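PDB 3G16: SnoaL-like domain-containing protein from Methylibium petroleiphilum PM1, which is of unknown function but has the cystatin-like fold of the SnoaL and NTF2 proteins, whose cone-shaped pocket often binds small molecules. Local coordinates for residues 11-16 / 76-81; 49-54 / 137-142; 22-27 / 70-75. All blocks are in the same frame, centred on the assembly; numbering follows the deposited sequence. Where two conformers were deposited one is given.

How the interactions relate
Helix 9-24 meets strand 71-81, the outermost strand on one side of the sheet, twice. Interaction 1 joins 11-16, early in the helix, to the far half of the strand, 76-81. Interaction 3 joins 22-27, where the helix ends, to the start of the strand, 70-75. The loop closed by interaction 3 is therefore nested inside that of interaction 1, and the two touch through Ile16 and Ile75. Interaction 2 begins within both loops, at 49-54, and closes only at 137-142, so it crosses both. It ties the C-terminal loop to strand 52-53, at the opposite edge of the same sheet, and to the loop leading into it.

Interaction 1: 11-16 / 76-81; sequences AMEKVI and DALVID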
ATOM      1  N   ALA A  11       3.230  16.169  12.989  1.00 14.89           N
ATOM      2  CA  ALA A  11       2.966  15.280  14.120  1.00 14.46           C
ATOM      3  C   ALA A  11       2.877  13.837  13.692  1.00 14.42           C
ATOM      4  O   ALA A  11       3.352  12.942  14.375  1.00 14.84           O
ATOM      5  CB  ALA A  11       1.693  15.732  14.799  1.00 14.85           C
HETATM    6  N   MSE A  12       2.199  13.588  12.593  1.00 13.62           N
HETATM    7  CA  MSE A  12       2.052  12.213  12.083  1.00 14.98           C
HETATM    8  C   MSE A  12       3.378  11.681  11.597  1.00 15.46           C
HETATM    9  O   MSE A  12       3.757  10.548  11.884  1.00 15.48           O
HETATM   10  CB  MSE A  12       0.977  12.160  10.991  1.00 16.10           C
HETATM   11  CG  MSE A  12      -0.414  12.234  11.589  1.00 13.89           C
HETATM   12 SE   MSE A  12      -1.786  11.944  10.230  0.75 16.06          SE
HETATM   13  CE  MSE A  12      -1.733  13.623   9.584  1.00 14.19           C
ATOM     14  N   GLU A  13       4.140  12.531  10.919  1.00 15.09           N
ATOM     15  CA  GLU A  13       5.448  12.096  10.444  1.00 16.38           C
ATOM     16  C   GLU A  13       6.351  11.731  11.611  1.00 15.81           C
ATOM     17  O   GLU A  13       7.080  10.751  11.540  1.00 15.61           O
ATOM     18  CB  GLU A  13       6.121  13.189   9.618  1.00 17.47           C
ATOM     19  CG  GLU A  13       7.429  12.759   9.076  1.00 20.05           C
ATOM     20  CD  GLU A  13       8.020  13.716   8.078  1.00 25.20           C
ATOM     21  OE1 GLU A  13       7.294  14.655   7.660  1.00 30.39           O
ATOM     22  OE2 GLU A  13       9.210  13.522   7.711  1.00 28.27           O
ATOM     23  N   LYS A  14       6.316  12.516  12.682  1.00 15.30           N
ATOM     24  CA  LYS A  14       7.153  12.273  13.848  0.50 15.25           C
ATOM     25  C   LYS A  14       6.838  10.936  14.484  1.00 14.66           C
ATOM     26  O   LYS A  14       7.759  10.183  14.842  1.00 14.77           O
ATOM     27  CB  LYS A  14       7.044  13.422  14.861  0.50 15.94           C
ATOM     28  CG  LYS A  14       7.770  14.665  14.376  0.50 17.55           C
ATOM     29  CD  LYS A  14       7.454  15.907  15.199  0.50 17.58           C
ATOM     30  CE  LYS A  14       7.890  17.182  14.497  0.50 17.83           C
ATOM     31  NZ  LYS A  14       7.251  18.328  14.990  0.50 17.88           N
ATOM     32  N   VAL A  15       5.549  10.614  14.649  1.00 14.74           N
ATOM     33  CA  VAL A  15       5.215   9.313  15.210  1.00 12.97           C
ATOM     34  C   VAL A  15       5.665   8.159  14.311  1.00 13.91           C
ATOM     35  O   VAL A  15       6.238   7.162  14.779  1.00 14.01           O
ATOM     36  CB  VAL A  15       3.700   9.229  15.447  1.00 13.75           C
ATOM     37  CG1 VAL A  15       3.249   7.824  15.868  1.00 15.71           C
ATOM     38  CG2 VAL A  15       3.274  10.250  16.521  1.00 14.72           C
ATOM     39  N   ILE A  16       5.461   8.293  13.004  1.00 13.69           N
ATOM     40  CA  ILE A  16       5.863   7.246  12.074  1.00 13.35           C
ATOM     41  C   ILE A  16       7.375   7.029  12.094  1.00 13.81           C
ATOM     42  O   ILE A  16       7.857   5.886  12.173  1.00 14.19           O
ATOM     43  CB  ILE A  16       5.351   7.583  10.675  1.00 15.09           C
ATOM     44  CG1 ILE A  16       3.852   7.280  10.601  1.00 16.29           C
ATOM     45  CG2 ILE A  16       6.166   6.799   9.595  1.00 15.76           C
ATOM     46  CD1 ILE A  16       3.134   7.880   9.347  1.00 17.32           C
ATOM     47  N   ASP A  76      10.664   4.437   2.353  1.00 15.07           N
ATOM     48  CA  ASP A  76      11.017   4.819   0.997  1.00 14.87           C
ATOM     49  C   ASP A  76      10.136   5.918   0.417  1.00 15.48           C
ATOM     50  O   ASP A  76      10.563   6.682  -0.455  1.00 17.88           O
ATOM     51  CB  ASP A  76      10.973   3.587   0.105  1.00 15.54           C
ATOM     52  CG  ASP A  76      11.849   2.463   0.626  1.00 16.12           C
ATOM     53  OD1 ASP A  76      12.883   2.743   1.285  1.00 17.14           O
ATOM     54  OD2 ASP A  76      11.525   1.310   0.357  1.00 16.65           O
ATOM     55  N   ALA A  77       8.886   5.975   0.844  1.00 15.33           N
ATOM     56  CA  ALA A  77       7.971   7.056   0.459  1.00 16.44           C
ATOM     57  C   ALA A  77       7.016   7.228   1.597  1.00 15.83           C
ATOM     58  O   ALA A  77       6.667   6.262   2.280  1.00 15.36           O
ATOM     59  CB  ALA A  77       7.218   6.754  -0.875  1.00 17.45           C
ATOM     60  N   LEU A  78       6.565   8.443   1.825  1.00 16.02           N
ATOM     61  CA  LEU A  78       5.688   8.748   2.941  1.00 16.49           C
ATOM     62  C   LEU A  78       4.612   9.716   2.463  1.00 17.95           C
ATOM     63  O   LEU A  78       4.939  10.821   2.014  1.00 19.03           O
ATOM     64  CB  LEU A  78       6.517   9.325   4.097  1.00 17.41           C
ATOM     65  CG  LEU A  78       5.779   9.730   5.337  1.00 18.52           C
ATOM     66  CD1 LEU A  78       4.847   8.603   5.880  1.00 18.98           C
ATOM     67  CD2 LEU A  78       6.849  10.175   6.362  1.00 20.15           C
ATOM     68  N   VAL A  79       3.353   9.314   2.518  1.00 15.37           N
ATOM     69  CA  VAL A  79       2.219  10.084   2.041  1.00 15.64           C
ATOM     70  C   VAL A  79       1.366  10.396   3.257  1.00 16.86           C
ATOM     71  O   VAL A  79       0.952   9.488   3.956  1.00 16.56           O
ATOM     72  CB  VAL A  79       1.377   9.235   1.065  1.00 16.05           C
ATOM     73  CG1 VAL A  79       0.199  10.003   0.505  1.00 16.44           C
ATOM     74  CG2 VAL A  79       2.264   8.718  -0.103  1.00 18.62           C
ATOM     75  N   ILE A  80       1.185  11.669   3.573  1.00 17.28           N
ATOM     76  CA  ILE A  80       0.471  12.075   4.775  1.00 17.12           C
ATOM     77  C   ILE A  80      -0.735  12.936   4.445  1.00 15.47           C
ATOM     78  O   ILE A  80      -0.629  13.935   3.725  1.00 17.56           O
ATOM     79  CB  ILE A  80       1.398  12.791   5.792  1.00 18.43           C
ATOM     80  CG1 ILE A  80       2.554  11.879   6.190  1.00 20.68           C
ATOM     81  CG2 ILE A  80       0.550  13.257   7.018  1.00 19.94           C
ATOM     82  CD1 ILE A  80       3.654  12.629   6.914  1.00 23.18           C
ATOM     83  N   ASP A  81      -1.883  12.522   4.969  1.00 14.84           N
ATOM     84  CA  ASP A  81      -3.177  13.176   4.679  1.00 14.62           C
ATOM     85  C   ASP A  81      -3.763  13.778   5.973  1.00 14.73           C
ATOM     86  O   ASP A  81      -4.383  13.077   6.794  1.00 15.79           O
ATOM     87  CB  ASP A  81      -4.127  12.163   4.038  1.00 15.78           C
ATOM     88  CG  ASP A  81      -5.396  12.776   3.489  1.00 15.89           C
ATOM     89  OD1 ASP A  81      -5.812  13.862   3.924  1.00 17.27           O
ATOM     90  OD2 ASP A  81      -5.994  12.144   2.611  1.00 17.11           O
TER
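The N-terminal helix packs on the curved sheet of the cystatin-like fold here, where Met12, Glu13 and Ile16 meet Leu78 and Ile80 of strand 71-81. The axes of the two segments approach to 9.4 Å, at an angle of 139°. Met12 is a selenomethionine. Its chain bends at the last torsion (chi3 -80°), which turns the terminal methyl over the strand. There Met12 CE lies 3.5 Å from Ile80 CG2, a tight carbon pair. Met12 CE also lies 3.9 Å from Asp81 O. The other branch of Ile80 reaches the helix too, with Ile80 CD1 3.7 Å from Glu13 CB. Ile80 thus fits between Met12 and Glu13, one branch to each. A glycine in its place would probably remove the branches that Met12 CE and Glu13 CB pack on, and open a gap between helix and strand. Glu13 uses only its carbon chain here. Glu13 CG lies 3.8 Å from Leu78 CD2, while the carboxylate forms a salt bridge with Arg17. The other methyl of Leu78, CD1, lies 3.9 Å from Ile16 CD1; the two side chains lie alongside, pointing opposite ways. Phe110 of strand 100-111 also packs on Met12 and Ile16. The CB of Asp81 points away from the helix. Asp81 OD2 accepts a hydrogen bond from Ile80 N of the second subunit and forms a salt bridge with Arg9 of that subunit, which also packs along the strand from Asp76 to Asp81. This is the helix-on-sheet packing of the NTF2-like alpha+beta cone.

Interaction 2: 49-54 / 137-142; sequences GGAFRG and LGDFDY
Asp139 places its CG beside its own backbone N (chi1 -64°), which carries the carboxylate to the backbone of Ala51, while an Arg53 chain extended from CG to NE brings the guanidinium to the same group. Asp139 sits in a type II beta turn, Leu137 to Phe140, and has positive phi. The contact fastens this turn, which follows strand 134-135, to the loop leading into edge strand 52-53 of the cystatin-like sheet, and to Arg53 of that strand. One hydrogen bond crosses between the segments. Ala51 N gives it to Asp139 OD2 at 2.9 Å, with an N-H...O angle of 158°. The donor meets the oxygen on its anti side, a little out of the carboxylate plane. Gly50 lies against the same oxygen, with Gly50 CA 3.1 Å from Asp139 OD2. A CB at this glycine would clash with that oxygen, and at its backbone angles would also press on the carbonyl O of Gly49. The other oxygen, OD1, faces Arg53. Arg53 NH2 makes a long salt bridge of 3.4 Å to Asp139 OD1, which lies at the guanidinium edge, near its plane. The two flat groups are turned 67° apart, so they do not meet as a flat, two-pronged pair. Both residues are exposed, and solvent would probably weaken the charge attraction. Ala51 CB also packs on Asp139 CB at 4.0 Å. Gly138 makes a backbone hydrogen bond with Phe43, and Ala51 packs on Val40 and Tyr42 of strand 39-42. At the far end of the loop segment, Tyr142 turns back on it: Leu137 N donates to Tyr142 OH at 3.0 Å, in the plane of the ring.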
ATOM      1  N   GLY A  49       0.948 -15.813  10.925  1.00 18.44           N
ATOM      2  CA  GLY A  49      -0.184 -16.440  11.586  1.00 19.50           C
ATOM      3  C   GLY A  49      -1.431 -15.629  11.770  1.00 18.18           C
ATOM      4  O   GLY A  49      -2.382 -16.078  12.363  1.00 20.67           O
ATOM      5  N   GLY A  50      -1.457 -14.415  11.188  1.00 16.77           N
ATOM      6  CA  GLY A  50      -2.583 -13.525  11.343  1.00 16.25           C
ATOM      7  C   GLY A  50      -2.125 -12.153  11.831  1.00 13.87           C
ATOM      8  O   GLY A  50      -0.965 -11.811  11.764  1.00 15.94           O
ATOM      9  N   ALA A  51      -3.101 -11.386  12.288  1.00 14.29           N
ATOM     10  CA  ALA A  51      -2.832  -9.993  12.699  1.00 15.00           C
ATOM     11  C   ALA A  51      -2.038  -9.970  13.985  1.00 15.26           C
ATOM     12  O   ALA A  51      -1.977 -10.954  14.761  1.00 14.01           O
ATOM     13  CB  ALA A  51      -4.169  -9.260  12.948  1.00 16.32           C
ATOM     14  N   PHE A  52      -1.424  -8.820  14.234  1.00 13.49           N
ATOM     15  CA  PHE A  52      -0.728  -8.546  15.513  1.00 14.56           C
ATOM     16  C   PHE A  52      -1.688  -7.694  16.353  1.00 14.66           C
ATOM     17  O   PHE A  52      -1.989  -6.529  16.020  1.00 14.38           O
ATOM     18  CB  PHE A  52       0.594  -7.816  15.331  1.00 14.49           C
ATOM     19  CG  PHE A  52       1.664  -8.552  14.578  1.00 13.76           C
ATOM     20  CD1 PHE A  52       1.556  -9.898  14.261  1.00 15.27           C
ATOM     21  CD2 PHE A  52       2.854  -7.907  14.322  1.00 14.78           C
ATOM     22  CE1 PHE A  52       2.599 -10.553  13.639  1.00 15.75           C
ATOM     23  CE2 PHE A  52       3.891  -8.574  13.707  1.00 14.94           C
ATOM     24  CZ  PHE A  52       3.780  -9.895  13.368  1.00 15.20           C
ATOM     25  N   ARG A  53      -2.173  -8.243  17.435  1.00 14.25           N
ATOM     26  CA  ARG A  53      -3.210  -7.591  18.238  1.00 13.61           C
ATOM     27  C   ARG A  53      -2.654  -6.885  19.454  1.00 15.17           C
ATOM     28  O   ARG A  53      -2.290  -7.529  20.444  1.00 15.43           O
ATOM     29  CB  ARG A  53      -4.222  -8.616  18.688  1.00 14.83           C
ATOM     30  CG  ARG A  53      -4.934  -9.345  17.573  1.00 15.39           C
ATOM     31  CD  ARG A  53      -5.606 -10.616  18.157  1.00 16.63           C
ATOM     32  NE  ARG A  53      -6.407 -11.362  17.179  1.00 17.80           N
ATOM     33  CZ  ARG A  53      -5.898 -12.175  16.276  1.00 19.54           C
ATOM     34  NH1 ARG A  53      -4.566 -12.468  16.222  1.00 17.62           N
ATOM     35  NH2 ARG A  53      -6.797 -12.766  15.467  1.00 20.82           N
ATOM     36  N   GLY A  54      -2.562  -5.562  19.359  1.00 14.50           N
ATOM     37  CA  GLY A  54      -2.108  -4.744  20.446  1.00 15.89           C
ATOM     38  C   GLY A  54      -0.712  -4.214  20.239  1.00 15.14           C
ATOM     39  O   GLY A  54       0.168  -4.866  19.655  1.00 15.06           O
ATOM     40  N   LEU A 137      -6.317  -9.191   3.543  1.00 13.46           N
ATOM     41  CA  LEU A 137      -5.638  -9.154   4.830  1.00 14.15           C
ATOM     42  C   LEU A 137      -6.205 -10.182   5.770  1.00 13.69           C
ATOM     43  O   LEU A 137      -7.405 -10.362   5.880  1.00 16.50           O
ATOM     44  CB  LEU A 137      -5.805  -7.792   5.435  1.00 14.36           C
ATOM     45  CG  LEU A 137      -5.211  -6.612   4.681  1.00 14.61           C
ATOM     46  CD1 LEU A 137      -5.768  -5.301   5.251  1.00 14.32           C
ATOM     47  CD2 LEU A 137      -3.641  -6.665   4.639  1.00 15.75           C
ATOM     48  N   GLY A 138      -5.292 -10.854   6.475  1.00 14.41           N
ATOM     49  CA  GLY A 138      -5.684 -11.814   7.490  1.00 15.25           C
ATOM     50  C   GLY A 138      -6.339 -11.149   8.690  1.00 14.97           C
ATOM     51  O   GLY A 138      -5.873 -10.134   9.213  1.00 15.16           O
ATOM     52  N   ASP A 139      -7.432 -11.740   9.138  1.00 14.37           N
ATOM     53  CA  ASP A 139      -8.162 -11.288  10.321  1.00 14.59           C
ATOM     54  C   ASP A 139      -8.895  -9.946  10.211  1.00 16.13           C
ATOM     55  O   ASP A 139      -9.454  -9.463  11.210  1.00 17.37           O
ATOM     56  CB  ASP A 139      -7.281 -11.291  11.586  1.00 15.17           C
ATOM     57  CG  ASP A 139      -6.808 -12.681  11.970  1.00 16.47           C
ATOM     58  OD1 ASP A 139      -7.632 -13.535  12.301  1.00 17.45           O
ATOM     59  OD2 ASP A 139      -5.579 -12.895  11.959  1.00 17.26           O
ATOM     60  N   PHE A 140      -8.854  -9.334   9.044  1.00 15.33           N
ATOM     61  CA  PHE A 140      -9.482  -8.010   8.880  1.00 15.92           C
ATOM     62  C   PHE A 140     -10.980  -8.183   8.632  1.00 15.08           C
ATOM     63  O   PHE A 140     -11.382  -8.995   7.765  1.00 15.94           O
ATOM     64  CB  PHE A 140      -8.802  -7.254   7.757  1.00 13.36           C
ATOM     65  CG  PHE A 140      -9.263  -5.849   7.629  1.00 13.04           C
ATOM     66  CD1 PHE A 140      -8.700  -4.878   8.426  1.00 14.13           C
ATOM     67  CD2 PHE A 140     -10.275  -5.500   6.766  1.00 14.70           C
ATOM     68  CE1 PHE A 140      -9.135  -3.595   8.367  1.00 14.25           C
ATOM     69  CE2 PHE A 140     -10.703  -4.202   6.689  1.00 14.03           C
ATOM     70  CZ  PHE A 140     -10.134  -3.235   7.528  1.00 14.71           C
ATOM     71  N   ASP A 141     -11.800  -7.464   9.399  1.00 15.98           N
ATOM     72  CA  ASP A 141     -13.250  -7.607   9.297  1.00 17.19           C
ATOM     73  C   ASP A 141     -13.788  -6.768   8.147  1.00 15.86           C
ATOM     74  O   ASP A 141     -14.393  -5.718   8.329  1.00 15.41           O
ATOM     75  CB  ASP A 141     -13.853  -7.174  10.629  1.00 17.92           C
ATOM     76  CG  ASP A 141     -15.360  -7.277  10.661  1.00 21.33           C
ATOM     77  OD1 ASP A 141     -15.925  -7.991   9.803  1.00 21.48           O
ATOM     78  OD2 ASP A 141     -15.923  -6.534  11.525  1.00 24.74           O
ATOM     79  N   TYR A 142     -13.551  -7.241   6.935  1.00 16.18           N
ATOM     80  CA  TYR A 142     -14.016  -6.491   5.774  1.00 14.56           C
ATOM     81  C   TYR A 142     -15.508  -6.156   5.808  1.00 15.30           C
ATOM     82  O   TYR A 142     -15.891  -5.051   5.527  1.00 15.68           O
ATOM     83  CB  TYR A 142     -13.680  -7.249   4.478  1.00 13.99           C
ATOM     84  CG  TYR A 142     -12.207  -7.204   4.124  1.00 14.19           C
ATOM     85  CD1 TYR A 142     -11.672  -6.057   3.565  1.00 13.12           C
ATOM     86  CD2 TYR A 142     -11.329  -8.247   4.414  1.00 13.15           C
ATOM     87  CE1 TYR A 142     -10.317  -5.949   3.272  1.00 13.25           C
ATOM     88  CE2 TYR A 142      -9.971  -8.136   4.109  1.00 12.99           C
ATOM     89  CZ  TYR A 142      -9.480  -6.979   3.556  1.00 13.35           C
ATOM     90  OH  TYR A 142      -8.142  -6.887   3.250  1.00 12.95           O
TER

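Interaction 3: 22-27 / 70-75; sequences GCNEAD and GSYWTI
Trp73 N donates to Asn24 OD1 at 2.8 Å, nearly straight, and arrives in the carbonyl plane on a lone pair. The other end of the amide answers: Asn24 ND2 donates to Trp73 O at 2.9 Å, straight at 178°. One side-chain amide thus satisfies both the N-H and the C=O of a single strand residue. It does so at the last turn of helix 9-24, joining it to strand 71-81 of the cystatin-like fold. With both ends bonded, the amide is probably kept from flipping, and the partners settle which atom is O and which is N. Asn24 CG stands beside its own backbone N (chi1 -70°), which sends the amide out to the strand. The amide also stacks on Tyr72, the planes 13° apart. Asn24 ND2 lies over one face, offset toward the rim, 3.5 Å from Tyr72 CE1. Against Trp73 the amide oxygen comes instead to the ring edge, in plane. Helix residue Cys23 packs on the same indole, and its sulfur lies over the six-membered ring at a distance. Just past the helix a Schellman motif at Ala26, with positive phi, ends the turn. Trp62 of helix 55-69 meets the Trp73 ring edge-to-face, and Trp73 NE1 hydrogen-bonds to an unidentified ligand, probably from the crystallisation liquor. Arg153 of the second subunit hydrogen-bonds to both Asn24 O and Ser71 O, so the dimer partner bridges the two segments. The closest apolar pair is Cys23 CB against Trp73 CE3, at 3.6 Å.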
ATOM      1  N   GLY A  22      12.245   2.792  16.326  1.00 14.78           N
ATOM      2  CA  GLY A  22      12.055   1.780  17.349  1.00 14.70           C
ATOM      3  C   GLY A  22      12.127   0.367  16.805  1.00 14.31           C
ATOM      4  O   GLY A  22      12.660  -0.535  17.451  1.00 13.91           O
ATOM      5  N   CYS A  23      11.549   0.171  15.627  1.00 14.81           N
ATOM      6  CA  CYS A  23      11.670  -1.126  14.958  1.00 14.00           C
ATOM      7  C   CYS A  23      13.139  -1.487  14.744  1.00 13.69           C
ATOM      8  O   CYS A  23      13.596  -2.543  15.153  1.00 13.93           O
ATOM      9  CB  CYS A  23      10.984  -1.110  13.583  1.00 14.91           C
ATOM     10  SG  CYS A  23       9.157  -1.033  13.661  1.00 16.06           S
ATOM     11  N   ASN A  24      13.903  -0.583  14.118  1.00 13.38           N
ATOM     12  CA  ASN A  24      15.312  -0.902  13.847  1.00 13.27           C
ATOM     13  C   ASN A  24      16.137  -1.084  15.100  1.00 12.95           C
ATOM     14  O   ASN A  24      17.076  -1.869  15.127  1.00 13.05           O
ATOM     15  CB  ASN A  24      15.940   0.109  12.883  1.00 14.89           C
ATOM     16  CG  ASN A  24      15.381  -0.033  11.502  1.00 13.69           C
ATOM     17  OD1 ASN A  24      14.934  -1.133  11.150  1.00 13.84           O
ATOM     18  ND2 ASN A  24      15.390   1.027  10.707  1.00 14.78           N
ATOM     19  N   GLU A  25      15.754  -0.360  16.156  1.00 12.63           N
ATOM     20  CA  GLU A  25      16.455  -0.396  17.440  1.00 14.58           C
ATOM     21  C   GLU A  25      15.985  -1.543  18.328  1.00 16.06           C
ATOM     22  O   GLU A  25      16.523  -1.705  19.452  1.00 16.54           O
ATOM     23  CB  GLU A  25      16.285   0.955  18.169  1.00 15.27           C
ATOM     24  CG  GLU A  25      17.014   2.114  17.511  1.00 14.86           C
ATOM     25  CD  GLU A  25      16.623   3.508  17.975  1.00 18.84           C
ATOM     26  OE1 GLU A  25      15.575   3.647  18.616  1.00 18.10           O
ATOM     27  OE2 GLU A  25      17.354   4.453  17.607  1.00 20.74           O
ATOM     28  N   ALA A  26      15.005  -2.313  17.877  1.00 15.27           N
ATOM     29  CA  ALA A  26      14.476  -3.384  18.709  1.00 16.20           C
ATOM     30  C   ALA A  26      14.089  -2.858  20.099  1.00 17.33           C
ATOM     31  O   ALA A  26      14.346  -3.477  21.120  1.00 17.82           O
ATOM     32  CB  ALA A  26      15.459  -4.554  18.773  1.00 16.68           C
ATOM     33  N   ASP A  27      13.484  -1.679  20.134  1.00 16.19           N
ATOM     34  CA  ASP A  27      13.128  -0.981  21.384  1.00 15.75           C
ATOM     35  C   ASP A  27      11.640  -1.066  21.550  1.00 16.59           C
ATOM     36  O   ASP A  27      10.893  -0.274  20.961  1.00 15.35           O
ATOM     37  CB  ASP A  27      13.667   0.443  21.319  1.00 15.74           C
ATOM     38  CG  ASP A  27      13.433   1.257  22.576  1.00 17.09           C
ATOM     39  OD1 ASP A  27      12.555   0.880  23.377  1.00 18.36           O
ATOM     40  OD2 ASP A  27      14.089   2.315  22.708  1.00 18.60           O
ATOM     41  N   GLY A  70      17.750 -10.172  11.671  1.00 15.55           N
ATOM     42  CA  GLY A  70      18.531  -8.975  11.408  1.00 15.04           C
ATOM     43  C   GLY A  70      17.704  -7.928  10.662  1.00 14.35           C
ATOM     44  O   GLY A  70      18.273  -7.058   9.963  1.00 13.92           O
ATOM     45  N   SER A  71      16.374  -7.973  10.778  1.00 13.20           N
ATOM     46  CA  SER A  71      15.487  -7.074  10.085  1.00 12.14           C
ATOM     47  C   SER A  71      15.920  -5.617  10.228  1.00 13.74           C
ATOM     48  O   SER A  71      16.317  -5.176  11.283  1.00 14.39           O
ATOM     49  CB  SER A  71      14.107  -7.200  10.639  1.00 13.77           C
ATOM     50  OG  SER A  71      13.605  -8.509  10.411  1.00 15.09           O
ATOM     51  N   TYR A  72      15.880  -4.918   9.107  1.00 13.81           N
ATOM     52  CA  TYR A  72      16.142  -3.475   9.090  1.00 13.55           C
ATOM     53  C   TYR A  72      15.177  -2.907   8.085  1.00 14.10           C
ATOM     54  O   TYR A  72      15.093  -3.372   6.947  1.00 14.11           O
ATOM     55  CB  TYR A  72      17.566  -3.190   8.665  1.00 13.07           C
ATOM     56  CG  TYR A  72      18.008  -1.760   8.963  1.00 13.50           C
ATOM     57  CD1 TYR A  72      17.650  -0.711   8.115  1.00 14.70           C
ATOM     58  CD2 TYR A  72      18.718  -1.462  10.101  1.00 12.21           C
ATOM     59  CE1 TYR A  72      18.027   0.595   8.416  1.00 14.27           C
ATOM     60  CE2 TYR A  72      19.145  -0.145  10.389  1.00 12.46           C
ATOM     61  CZ  TYR A  72      18.771   0.868   9.532  1.00 13.34           C
ATOM     62  OH  TYR A  72      19.142   2.197   9.794  1.00 14.90           O
ATOM     63  N   TRP A  73      14.427  -1.895   8.488  1.00 14.09           N
ATOM     64  CA  TRP A  73      13.413  -1.287   7.658  1.00 14.02           C
ATOM     65  C   TRP A  73      13.806   0.113   7.212  1.00 15.48           C
ATOM     66  O   TRP A  73      14.363   0.887   7.982  1.00 15.99           O
ATOM     67  CB  TRP A  73      12.119  -1.176   8.469  1.00 16.79           C
ATOM     68  CG  TRP A  73      11.446  -2.439   8.743  1.00 16.11           C
ATOM     69  CD1 TRP A  73      10.467  -2.994   7.969  1.00 17.66           C
ATOM     70  CD2 TRP A  73      11.576  -3.290   9.895  1.00 17.00           C
ATOM     71  NE1 TRP A  73      10.028  -4.168   8.525  1.00 18.11           N
ATOM     72  CE2 TRP A  73      10.671  -4.365   9.726  1.00 18.89           C
ATOM     73  CE3 TRP A  73      12.380  -3.273  11.029  1.00 14.81           C
ATOM     74  CZ2 TRP A  73      10.527  -5.369  10.694  1.00 17.16           C
ATOM     75  CZ3 TRP A  73      12.221  -4.275  11.976  1.00 16.73           C
ATOM     76  CH2 TRP A  73      11.302  -5.305  11.791  1.00 17.42           C
ATOM     77  N   THR A  74      13.400   0.470   6.017  1.00 13.56           N
ATOM     78  CA  THR A  74      13.540   1.810   5.502  1.00 13.63           C
ATOM     79  C   THR A  74      12.190   2.359   5.069  1.00 14.70           C
ATOM     80  O   THR A  74      11.319   1.615   4.564  1.00 14.32           O
ATOM     81  CB  THR A  74      14.536   1.894   4.337  1.00 14.91           C
ATOM     82  OG1 THR A  74      14.092   1.101   3.235  1.00 15.80           O
ATOM     83  CG2 THR A  74      15.915   1.423   4.780  1.00 15.21           C
ATOM     84  N   ILE A  75      12.014   3.674   5.249  1.00 15.36           N
ATOM     85  CA  ILE A  75      10.856   4.404   4.760  1.00 14.93           C
ATOM     86  C   ILE A  75      11.282   4.937   3.409  1.00 16.00           C
ATOM     87  O   ILE A  75      12.191   5.771   3.330  1.00 16.57           O
ATOM     88  CB  ILE A  75      10.459   5.554   5.682  1.00 16.01           C
ATOM     89  CG1 ILE A  75      10.006   5.036   7.056  1.00 16.51           C
ATOM     90  CG2 ILE A  75       9.407   6.431   5.012  1.00 15.00           C
ATOM     91  CD1 ILE A  75       9.666   6.141   8.090  1.00 17.80           C
TER